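Local coordinates for oligopeptide-binding protein AppA (Bacillus subtilis, PDB 1XOC) that binds oligopeptides, such as the nonapeptide it holds here, as the solute-binding component of an ABC-type oligopeptide permease serving sporulation and competence, at residues Asp304-Pro314 / Phe485-Met493; Ala290-Val300 / Asp375-Leu384. All blocks are in the same frame, centred on the assembly; numbering follows the deposited sequence. Where two conformers were deposited one is given.

How the interactions relate
Interaction 1 joins the strand-and-loop run 304-314 to strand 483-496 of the large mixed sheet; interaction 2 packs helix 293-300 and the residues before it on helix 371-385. Their centres lie about 15 Å apart, on the same side of the chain's centre. Along the chain the segments alternate: 290-300, 304-314, 375-384, 485-493, with helix 293-300 followed directly by strand 306-307. The two contacts touch where Arg293 NH1 probably donates to Phe485 O and where Ile376 CD1 packs on Tyr487 OH. The helix pair thus lies against strand 483-496, whose Tyr487 and Pro489 reach the bound peptide, while interaction 2 sits farther out.

Interaction 1 (Asp304-Pro314 / Phe485-Met493); sequences DGEVAYIPESP and FLYYPNNHM. With ZN (zinc ion), chain E; ZN (zinc ion), chain I.
The ring of Tyr488 is sandwiched between Ala308 and Pro314. Pro314 CD stands over its centre, 3.6 Å from the centroid and nearly on the ring normal, whereas Ala308 CB meets the opposite face nearer the rim, 3.4 Å from Tyr488 CZ; both are CH-pi contacts. At the edge, Tyr488 OH donates to Ile310 O (2.8 Å), tilted 16° from that carbonyl plane, and also accepts from a water that is held by Tyr309 N. These polar contacts fix the far end of a ring whose faces are already clamped. The neighbouring Phe485 ring receives the peptide link of Ile310 and Pro311 over one face, with Pro311 CB 3.6 Å from Phe485 CE2, and Tyr266 meets the same ring edge-to-face.

Between the aromatic cluster and the zinc end, Glu306 and Tyr488 form an antiparallel hydrogen-bonded pair, Tyr488 N donating to Glu306 O. The short strand 306-307 is thereby added to strand 483-496 in the mixed sheet of this solute-binding fold, just beyond a classic beta bulge where Leu486 and Tyr487 both face Val267. Ala308 N donates a hydrogen bond to Leu486 O from above the carbonyl plane, continuing the connection past the strand. Gly305, whose CA packs on Tyr488 O, has backbone angles that would jam a CB against the carbonyl of Asp304.

At the far end Asp304 OD1 and His492 NE2 bind the same zinc ion, each at 2.0 Å, the carboxylate lying at the imidazole edge with its plane turned 67° from the ring. Asp304 CG is anti to the backbone N (chi1 -165°), which sends the carboxylate across to the metal. Asp304 OD2 accepts a fairly straight bond from Asn490 ND2 (2.9 Å), met on the anti side but well out of the carboxylate plane, so a second-shell amide steadies the ligand. Another zinc ion is chelated by both carboxylate oxygens of Glu306.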
loop_
_atom_site.group_PDB
_atom_site.type_symbol
_atom_site.label_atom_id
_atom_site.label_comp_id
_atom_site.label_asym_id
_atom_site.label_seq_id
_atom_site.Cartn_x
_atom_site.Cartn_y
_atom_site.Cartn_z
ATOM N N ASP A 304 -19.534 -8.641 -3.970
ATOM C CA ASP A 304 -18.487 -9.180 -3.107
ATOM C C ASP A 304 -17.571 -8.071 -2.630
ATOM O O ASP A 304 -16.617 -7.717 -3.306
ATOM C CB ASP A 304 -17.726 -10.239 -3.899
ATOM C CG ASP A 304 -16.854 -11.144 -3.032
ATOM O OD1 ASP A 304 -16.920 -12.371 -3.188
ATOM O OD2 ASP A 304 -15.994 -10.633 -2.300
ATOM N N GLY A 305 -17.881 -7.515 -1.461
ATOM C CA GLY A 305 -17.226 -6.319 -0.971
ATOM C C GLY A 305 -18.293 -5.398 -0.397
ATOM O O GLY A 305 -19.454 -5.517 -0.708
ATOM N N GLU A 306 -17.886 -4.474 0.462
ATOM C CA GLU A 306 -18.804 -3.535 1.081
ATOM C C GLU A 306 -18.392 -2.095 0.774
ATOM O O GLU A 306 -17.205 -1.782 0.724
ATOM C CB GLU A 306 -18.756 -3.703 2.594
ATOM C CG GLU A 306 -19.250 -5.035 3.077
ATOM C CD GLU A 306 -20.667 -5.337 2.665
ATOM O OE1 GLU A 306 -21.558 -4.430 2.741
ATOM O OE2 GLU A 306 -20.913 -6.520 2.312
ATOM N N VAL A 307 -19.385 -1.215 0.625
ATOM C CA VAL A 307 -19.099 0.185 0.402
ATOM C C VAL A 307 -18.359 0.741 1.620
ATOM O O VAL A 307 -18.715 0.427 2.758
ATOM C CB VAL A 307 -20.402 0.997 0.132
ATOM C CG1 VAL A 307 -20.126 2.491 0.043
ATOM C CG2 VAL A 307 -21.060 0.539 -1.149
ATOM N N ALA A 308 -17.381 1.598 1.360
ATOM C CA ALA A 308 -16.524 2.223 2.371
ATOM C C ALA A 308 -16.962 3.669 2.636
ATOM O O ALA A 308 -17.197 4.431 1.701
ATOM C CB ALA A 308 -15.095 2.225 1.920
ATOM N N TYR A 309 -17.071 4.039 3.920
ATOM C CA TYR A 309 -17.364 5.412 4.304
ATOM C C TYR A 309 -16.287 6.048 5.190
ATOM O O TYR A 309 -16.377 7.247 5.492
ATOM C CB TYR A 309 -18.679 5.453 5.064
ATOM C CG TYR A 309 -19.808 4.847 4.306
ATOM C CD1 TYR A 309 -20.440 5.563 3.299
ATOM C CD2 TYR A 309 -20.233 3.555 4.555
ATOM C CE1 TYR A 309 -21.486 5.026 2.571
ATOM C CE2 TYR A 309 -21.294 2.994 3.813
ATOM C CZ TYR A 309 -21.913 3.750 2.819
ATOM O OH TYR A 309 -22.956 3.230 2.073
ATOM N N ILE A 310 -15.304 5.241 5.607
ATOM C CA ILE A 310 -14.258 5.629 6.552
ATOM C C ILE A 310 -12.880 5.272 5.973
ATOM O O ILE A 310 -12.723 4.201 5.382
ATOM C CB ILE A 310 -14.523 4.890 7.892
ATOM C CG1 ILE A 310 -15.862 5.348 8.447
ATOM C CG2 ILE A 310 -13.426 5.082 8.925
ATOM C CD1 ILE A 310 -16.369 4.476 9.521
ATOM N N PRO A 311 -11.866 6.157 6.155
ATOM C CA PRO A 311 -10.510 5.886 5.655
ATOM C C PRO A 311 -9.724 4.903 6.533
ATOM O O PRO A 311 -8.567 5.151 6.900
ATOM C CB PRO A 311 -9.871 7.289 5.664
ATOM C CG PRO A 311 -10.498 7.941 6.800
ATOM C CD PRO A 311 -11.937 7.489 6.782
ATOM N N GLU A 312 -10.340 3.780 6.859
ATOM C CA GLU A 312 -9.678 2.760 7.678
ATOM C C GLU A 312 -10.365 1.434 7.419
ATOM O O GLU A 312 -11.529 1.390 7.052
ATOM C CB GLU A 312 -9.761 3.118 9.158
ATOM C CG GLU A 312 -8.960 2.166 10.098
ATOM C CD GLU A 312 -7.500 1.950 9.651
ATOM O OE1 GLU A 312 -7.212 0.912 9.010
ATOM O OE2 GLU A 312 -6.652 2.830 9.952
ATOM N N SER A 313 -9.627 0.349 7.577
ATOM C CA SER A 313 -10.171 -0.976 7.338
ATOM C C SER A 313 -10.951 -1.449 8.562
ATOM O O SER A 313 -10.512 -1.242 9.708
ATOM C CB SER A 313 -9.029 -1.950 7.132
ATOM O OG SER A 313 -9.514 -3.245 6.989
ATOM N N PRO A 314 -12.101 -2.123 8.341
ATOM C CA PRO A 314 -12.800 -2.808 9.450
ATOM C C PRO A 314 -11.946 -3.782 10.254
ATOM O O PRO A 314 -12.329 -4.112 11.371
ATOM C CB PRO A 314 -13.944 -3.536 8.746
ATOM C CG PRO A 314 -14.175 -2.718 7.499
ATOM C CD PRO A 314 -12.856 -2.223 7.097
ATOM N N PHE A 485 -14.686 7.452 -1.147
ATOM C CA PHE A 485 -14.353 6.128 -0.692
ATOM C C PHE A 485 -15.268 5.161 -1.416
ATOM O O PHE A 485 -16.466 5.397 -1.489
ATOM C CB PHE A 485 -14.495 6.050 0.839
ATOM C CG PHE A 485 -13.535 6.949 1.554
ATOM C CD1 PHE A 485 -13.930 8.228 1.958
ATOM C CD2 PHE A 485 -12.228 6.558 1.767
ATOM C CE1 PHE A 485 -13.025 9.093 2.573
ATOM C CE2 PHE A 485 -11.332 7.406 2.378
ATOM C CZ PHE A 485 -11.728 8.672 2.789
ATOM N N LEU A 486 -14.721 4.079 -1.981
ATOM C CA LEU A 486 -15.520 3.170 -2.799
ATOM C C LEU A 486 -15.882 1.880 -2.069
ATOM O O LEU A 486 -17.053 1.633 -1.827
ATOM C CB LEU A 486 -14.847 2.903 -4.165
ATOM C CG LEU A 486 -14.744 4.078 -5.172
ATOM C CD1 LEU A 486 -13.929 3.610 -6.371
ATOM C CD2 LEU A 486 -16.096 4.641 -5.579
ATOM N N TYR A 487 -14.904 1.049 -1.727
ATOM C CA TYR A 487 -15.198 -0.199 -1.037
ATOM C C TYR A 487 -14.011 -0.792 -0.284
ATOM O O TYR A 487 -12.873 -0.435 -0.516
ATOM C CB TYR A 487 -15.773 -1.247 -1.984
ATOM C CG TYR A 487 -14.908 -1.511 -3.181
ATOM C CD1 TYR A 487 -14.994 -0.707 -4.285
ATOM C CD2 TYR A 487 -14.007 -2.560 -3.205
ATOM C CE1 TYR A 487 -14.218 -0.912 -5.368
ATOM C CE2 TYR A 487 -13.214 -2.779 -4.318
ATOM C CZ TYR A 487 -13.335 -1.940 -5.393
ATOM O OH TYR A 487 -12.576 -2.106 -6.525
ATOM N N TYR A 488 -14.319 -1.714 0.620
ATOM C CA TYR A 488 -13.309 -2.558 1.268
ATOM C C TYR A 488 -13.242 -3.899 0.552
ATOM O O TYR A 488 -14.212 -4.659 0.574
ATOM C CB TYR A 488 -13.690 -2.789 2.735
ATOM C CG TYR A 488 -13.882 -1.508 3.504
ATOM C CD1 TYR A 488 -12.848 -0.603 3.654
ATOM C CD2 TYR A 488 -15.090 -1.227 4.133
ATOM C CE1 TYR A 488 -13.025 0.590 4.357
ATOM C CE2 TYR A 488 -15.277 -0.046 4.850
ATOM C CZ TYR A 488 -14.242 0.855 4.957
ATOM O OH TYR A 488 -14.447 2.031 5.661
ATOM N N PRO A 489 -12.135 -4.179 -0.144
ATOM C CA PRO A 489 -12.104 -5.388 -0.946
ATOM C C PRO A 489 -11.780 -6.647 -0.190
ATOM O O PRO A 489 -11.133 -6.592 0.867
ATOM C CB PRO A 489 -10.943 -5.130 -1.872
ATOM C CG PRO A 489 -10.053 -4.261 -1.136
ATOM C CD PRO A 489 -10.904 -3.390 -0.312
ATOM N N ASN A 490 -12.180 -7.786 -0.753
ATOM C CA ASN A 490 -11.775 -9.093 -0.223
ATOM C C ASN A 490 -10.708 -9.696 -1.140
ATOM O O ASN A 490 -10.729 -9.490 -2.347
ATOM C CB ASN A 490 -12.969 -10.034 -0.193
ATOM C CG ASN A 490 -14.068 -9.529 0.716
ATOM O OD1 ASN A 490 -13.792 -9.267 1.891
ATOM N ND2 ASN A 490 -15.308 -9.430 0.224
ATOM N N ASN A 491 -9.791 -10.434 -0.547
ATOM C CA ASN A 491 -8.841 -11.229 -1.300
ATOM C C ASN A 491 -9.391 -12.640 -1.509
ATOM O O ASN A 491 -10.010 -13.226 -0.596
ATOM C CB ASN A 491 -7.539 -11.349 -0.553
ATOM C CG ASN A 491 -6.754 -10.080 -0.510
ATOM O OD1 ASN A 491 -6.724 -9.328 -1.473
ATOM N ND2 ASN A 491 -6.096 -9.831 0.614
ATOM N N HIS A 492 -9.134 -13.200 -2.685
ATOM C CA HIS A 492 -9.485 -14.571 -3.035
ATOM C C HIS A 492 -8.235 -15.259 -3.548
ATOM O O HIS A 492 -7.938 -15.226 -4.758
ATOM C CB HIS A 492 -10.577 -14.580 -4.106
ATOM C CG HIS A 492 -11.821 -13.861 -3.686
ATOM N ND1 HIS A 492 -11.976 -12.507 -3.839
ATOM C CD2 HIS A 492 -12.961 -14.303 -3.092
ATOM C CE1 HIS A 492 -13.157 -12.132 -3.387
ATOM N NE2 HIS A 492 -13.770 -13.197 -2.923
ATOM N N MET A 493 -7.476 -15.839 -2.635
ATOM C CA MET A 493 -6.146 -16.327 -2.968
ATOM C C MET A 493 -6.193 -17.777 -3.429
ATOM O O MET A 493 -6.438 -18.694 -2.626
ATOM C CB MET A 493 -5.199 -16.162 -1.780
ATOM C CG MET A 493 -5.249 -14.775 -1.163
ATOM S SD MET A 493 -4.895 -13.482 -2.356
ATOM C CE MET A 493 -3.289 -13.996 -2.924
HETATM ZN ZN ZN E . -15.593 -13.309 -2.028
HETATM ZN ZN ZN I . -22.850 -6.277 1.667
HETATM O O HOH W 1 -13.868 -7.868 -3.075
HETATM O O HOH W 2 -15.792 -5.819 2.300
HETATM O O HOH W 3 -17.421 2.379 6.323
#

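Interaction 2 (Ala290-Val300 / Asp375-Leu384). With ZN (zinc ion), chain J.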
loop_
_atom_site.group_PDB
_atom_site.type_symbol
_atom_site.label_atom_id
_atom_site.label_comp_id
_atom_site.label_asym_id
_atom_site.label_seq_id
_atom_site.Cartn_x
_atom_site.Cartn_y
_atom_site.Cartn_z
ATOM N N ALA A 290 -23.293 11.897 -6.339
ATOM C CA ALA A 290 -23.718 11.538 -7.700
ATOM C C ALA A 290 -23.428 10.081 -8.057
ATOM O O ALA A 290 -23.888 9.604 -9.097
ATOM C CB ALA A 290 -23.027 12.428 -8.706
ATOM N N LEU A 291 -22.638 9.405 -7.230
ATOM C CA LEU A 291 -22.196 8.050 -7.533
ATOM C C LEU A 291 -22.952 7.001 -6.729
ATOM O O LEU A 291 -22.999 7.037 -5.495
ATOM C CB LEU A 291 -20.697 7.910 -7.334
ATOM C CG LEU A 291 -19.824 8.800 -8.221
ATOM C CD1 LEU A 291 -18.376 8.818 -7.754
ATOM C CD2 LEU A 291 -19.953 8.388 -9.704
ATOM N N ASP A 292 -23.530 6.052 -7.453
ATOM C CA ASP A 292 -24.305 4.979 -6.868
ATOM C C ASP A 292 -23.331 3.884 -6.458
ATOM O O ASP A 292 -23.143 2.888 -7.167
ATOM C CB ASP A 292 -25.335 4.460 -7.872
ATOM C CG ASP A 292 -26.328 3.487 -7.251
ATOM O OD1 ASP A 292 -27.356 3.208 -7.911
ATOM O OD2 ASP A 292 -26.065 2.996 -6.119
ATOM N N ARG A 293 -22.687 4.081 -5.317
ATOM C CA ARG A 293 -21.627 3.170 -4.885
ATOM C C ARG A 293 -22.130 1.748 -4.579
ATOM O O ARG A 293 -21.422 0.769 -4.791
ATOM C CB ARG A 293 -20.849 3.777 -3.713
ATOM C CG ARG A 293 -19.937 4.934 -4.135
ATOM C CD ARG A 293 -19.218 5.548 -2.974
ATOM N NE ARG A 293 -20.167 6.269 -2.166
ATOM C CZ ARG A 293 -20.050 6.505 -0.863
ATOM N NH1 ARG A 293 -19.013 6.072 -0.149
ATOM N NH2 ARG A 293 -21.013 7.188 -0.274
ATOM N N GLU A 294 -23.375 1.617 -4.133
ATOM C CA GLU A 294 -23.941 0.279 -3.917
ATOM C C GLU A 294 -24.096 -0.459 -5.249
ATOM O O GLU A 294 -23.799 -1.652 -5.358
ATOM C CB GLU A 294 -25.268 0.379 -3.169
ATOM C CG GLU A 294 -25.153 1.185 -1.880
ATOM C CD GLU A 294 -25.554 0.388 -0.678
ATOM O OE1 GLU A 294 -26.726 0.515 -0.250
ATOM O OE2 GLU A 294 -24.694 -0.391 -0.189
ATOM N N SER A 295 -24.558 0.253 -6.275
ATOM C CA SER A 295 -24.669 -0.336 -7.603
ATOM C C SER A 295 -23.294 -0.710 -8.166
ATOM O O SER A 295 -23.147 -1.728 -8.834
ATOM C CB SER A 295 -25.395 0.629 -8.540
ATOM O OG SER A 295 -25.397 0.145 -9.873
ATOM N N ILE A 296 -22.287 0.120 -7.905
ATOM C CA ILE A 296 -20.911 -0.199 -8.314
ATOM C C ILE A 296 -20.486 -1.551 -7.745
ATOM O O ILE A 296 -20.020 -2.422 -8.477
ATOM C CB ILE A 296 -19.911 0.925 -7.915
ATOM C CG1 ILE A 296 -20.073 2.093 -8.895
ATOM C CG2 ILE A 296 -18.462 0.395 -7.871
ATOM C CD1 ILE A 296 -19.362 3.351 -8.496
ATOM N N VAL A 297 -20.649 -1.729 -6.448
ATOM C CA VAL A 297 -20.315 -2.989 -5.798
ATOM C C VAL A 297 -21.143 -4.153 -6.363
ATOM O O VAL A 297 -20.601 -5.223 -6.630
ATOM C CB VAL A 297 -20.470 -2.868 -4.274
ATOM C CG1 VAL A 297 -20.330 -4.228 -3.569
ATOM C CG2 VAL A 297 -19.429 -1.897 -3.730
ATOM N N SER A 298 -22.447 -3.952 -6.552
ATOM C CA SER A 298 -23.311 -5.005 -7.099
ATOM C C SER A 298 -22.918 -5.385 -8.514
ATOM O O SER A 298 -22.883 -6.562 -8.874
ATOM C CB SER A 298 -24.757 -4.544 -7.120
ATOM O OG SER A 298 -25.186 -4.347 -5.807
ATOM N N GLN A 299 -22.609 -4.373 -9.308
ATOM C CA GLN A 299 -22.392 -4.500 -10.736
ATOM C C GLN A 299 -20.992 -5.039 -10.956
ATOM O O GLN A 299 -20.824 -6.142 -11.471
ATOM C CB GLN A 299 -22.582 -3.109 -11.374
ATOM C CG GLN A 299 -22.622 -3.003 -12.880
ATOM C CD GLN A 299 -22.938 -1.573 -13.341
ATOM O OE1 GLN A 299 -23.367 -0.714 -12.551
ATOM N NE2 GLN A 299 -22.729 -1.318 -14.614
ATOM N N VAL A 300 -19.996 -4.312 -10.478
ATOM C CA VAL A 300 -18.619 -4.588 -10.798
ATOM C C VAL A 300 -17.975 -5.707 -9.954
ATOM O O VAL A 300 -17.103 -6.425 -10.455
ATOM C CB VAL A 300 -17.783 -3.305 -10.716
ATOM C CG1 VAL A 300 -16.413 -3.562 -11.196
ATOM C CG2 VAL A 300 -18.427 -2.198 -11.561
ATOM N N ASP A 375 -13.488 -1.076 -15.088
ATOM C CA ASP A 375 -14.947 -1.028 -15.078
ATOM C C ASP A 375 -15.510 0.107 -14.206
ATOM O O ASP A 375 -16.457 0.805 -14.591
ATOM C CB ASP A 375 -15.528 -2.349 -14.566
ATOM C CG ASP A 375 -15.291 -3.506 -15.512
ATOM O OD1 ASP A 375 -15.529 -4.669 -15.140
ATOM O OD2 ASP A 375 -14.866 -3.267 -16.662
ATOM N N ILE A 376 -14.971 0.271 -13.017
ATOM C CA ILE A 376 -15.424 1.371 -12.182
ATOM C C ILE A 376 -15.251 2.696 -12.882
ATOM O O ILE A 376 -16.119 3.562 -12.778
ATOM C CB ILE A 376 -14.674 1.397 -10.864
ATOM C CG1 ILE A 376 -15.082 0.205 -10.015
ATOM C CG2 ILE A 376 -14.954 2.715 -10.103
ATOM C CD1 ILE A 376 -14.243 0.038 -8.780
ATOM N N ALA A 377 -14.133 2.875 -13.590
ATOM C CA ALA A 377 -13.885 4.141 -14.294
ATOM C C ALA A 377 -14.936 4.447 -15.360
ATOM O O ALA A 377 -15.387 5.596 -15.549
ATOM C CB ALA A 377 -12.507 4.175 -14.878
ATOM N N VAL A 378 -15.363 3.402 -16.046
ATOM C CA VAL A 378 -16.412 3.529 -17.072
ATOM C C VAL A 378 -17.762 3.825 -16.401
ATOM O O VAL A 378 -18.518 4.669 -16.848
ATOM C CB VAL A 378 -16.482 2.260 -17.926
ATOM C CG1 VAL A 378 -17.625 2.330 -18.867
ATOM C CG2 VAL A 378 -15.136 2.060 -18.673
ATOM N N VAL A 379 -18.034 3.193 -15.269
ATOM C CA VAL A 379 -19.285 3.441 -14.558
ATOM C C VAL A 379 -19.347 4.878 -14.005
ATOM O O VAL A 379 -20.377 5.549 -14.092
ATOM C CB VAL A 379 -19.497 2.413 -13.422
ATOM C CG1 VAL A 379 -20.700 2.809 -12.569
ATOM C CG2 VAL A 379 -19.711 0.998 -13.971
ATOM N N VAL A 380 -18.241 5.351 -13.458
ATOM C CA VAL A 380 -18.138 6.739 -13.020
ATOM C C VAL A 380 -18.356 7.691 -14.202
ATOM O O VAL A 380 -19.087 8.689 -14.095
ATOM C CB VAL A 380 -16.788 7.013 -12.311
ATOM C CG1 VAL A 380 -16.631 8.501 -11.997
ATOM C CG2 VAL A 380 -16.674 6.172 -11.033
ATOM N N GLN A 381 -17.740 7.408 -15.345
ATOM C CA GLN A 381 -17.980 8.241 -16.539
ATOM C C GLN A 381 -19.441 8.315 -16.882
ATOM O O GLN A 381 -19.946 9.382 -17.230
ATOM C CB GLN A 381 -17.191 7.685 -17.707
ATOM C CG GLN A 381 -17.421 8.299 -19.034
ATOM C CD GLN A 381 -16.659 7.529 -20.068
ATOM O OE1 GLN A 381 -16.966 6.360 -20.342
ATOM N NE2 GLN A 381 -15.633 8.169 -20.643
ATOM N N GLU A 382 -20.132 7.182 -16.818
ATOM C CA GLU A 382 -21.544 7.152 -17.193
ATOM C C GLU A 382 -22.420 7.876 -16.166
ATOM O O GLU A 382 -23.303 8.644 -16.549
ATOM C CB GLU A 382 -22.018 5.708 -17.452
ATOM C CG GLU A 382 -21.380 5.127 -18.739
ATOM C CD GLU A 382 -21.568 3.596 -18.965
ATOM O OE1 GLU A 382 -22.030 2.888 -18.027
ATOM O OE2 GLU A 382 -21.228 3.102 -20.084
ATOM N N GLN A 383 -22.180 7.624 -14.878
ATOM C CA GLN A 383 -22.973 8.233 -13.807
ATOM C C GLN A 383 -22.774 9.747 -13.722
ATOM O O GLN A 383 -23.739 10.487 -13.525
ATOM C CB GLN A 383 -22.729 7.539 -12.447
ATOM C CG GLN A 383 -23.285 6.102 -12.411
ATOM C CD GLN A 383 -23.090 5.380 -11.096
ATOM O OE1 GLN A 383 -23.385 4.172 -10.959
ATOM N NE2 GLN A 383 -22.566 6.071 -10.142
ATOM N N LEU A 384 -21.545 10.223 -13.893
ATOM C CA LEU A 384 -21.305 11.664 -13.860
ATOM C C LEU A 384 -21.802 12.378 -15.112
ATOM O O LEU A 384 -22.148 13.569 -15.052
ATOM C CB LEU A 384 -19.825 11.963 -13.607
ATOM C CG LEU A 384 -19.311 11.503 -12.235
ATOM C CD1 LEU A 384 -17.863 11.894 -12.045
ATOM C CD2 LEU A 384 -20.149 12.078 -11.097
HETATM ZN ZN ZN J . -15.056 -5.967 -16.894
HETATM O O HOH W 4 -25.214 10.618 -11.315
HETATM O O HOH W 5 -22.810 0.264 -16.676
HETATM O O HOH W 6 -15.345 -6.431 -12.945
#
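Ile296 lies over helix 375-384 with its two branches on different partners: its side chain slides past that of Val379 in the opposite direction, Ile296 CG1 3.8 Å from Val379 CG1, while CG2 meets Ile376 CG1 with the two side chains at about a right angle. CG2 is anti to the backbone N and CG1 anti to the carbonyl carbon (chi1 -77°), a spread that lets one residue touch two positions three apart on the facing helix. A turn later, Val300 CG1 rests 3.7 Å from Asp375 CB and also touches Ile376.

Helices 293-300 and 375-384 run closer to antiparallel than perpendicular; their axes approach to 10.7 Å, with 140° between their N-to-C directions. In this lobe of the solute-binding fold the second helix is also laid against strand 483-496, since Ile376 reaches Leu486 and Tyr487. Asp292 is the N-cap of the first helix, its OD2 taking Ser295 N at 3.1 Å from above the carboxylate plane.

Before the cap, Leu291 CD2 is set among Val380, Gln383 and Leu384, and Ala290 CB lies 3.8 Å from Leu384 CD2. The extended side chain of Gln383 brings its amide up to the backbone of Leu291 and Asp292. Replacing this glutamine by an alanine removes the amide and is likely to open a gap beside Leu291 and Asp292, leaving the backbone at the N-cap without its neighbour.

Waters tie the margins: one donates to both Ala290 O and Gln383 O, another links Gln299 NE2 to Glu382 OE1, and a third donates to Val300 O and to Asp375 OD1, which also binds a zinc ion at 2.2 Å.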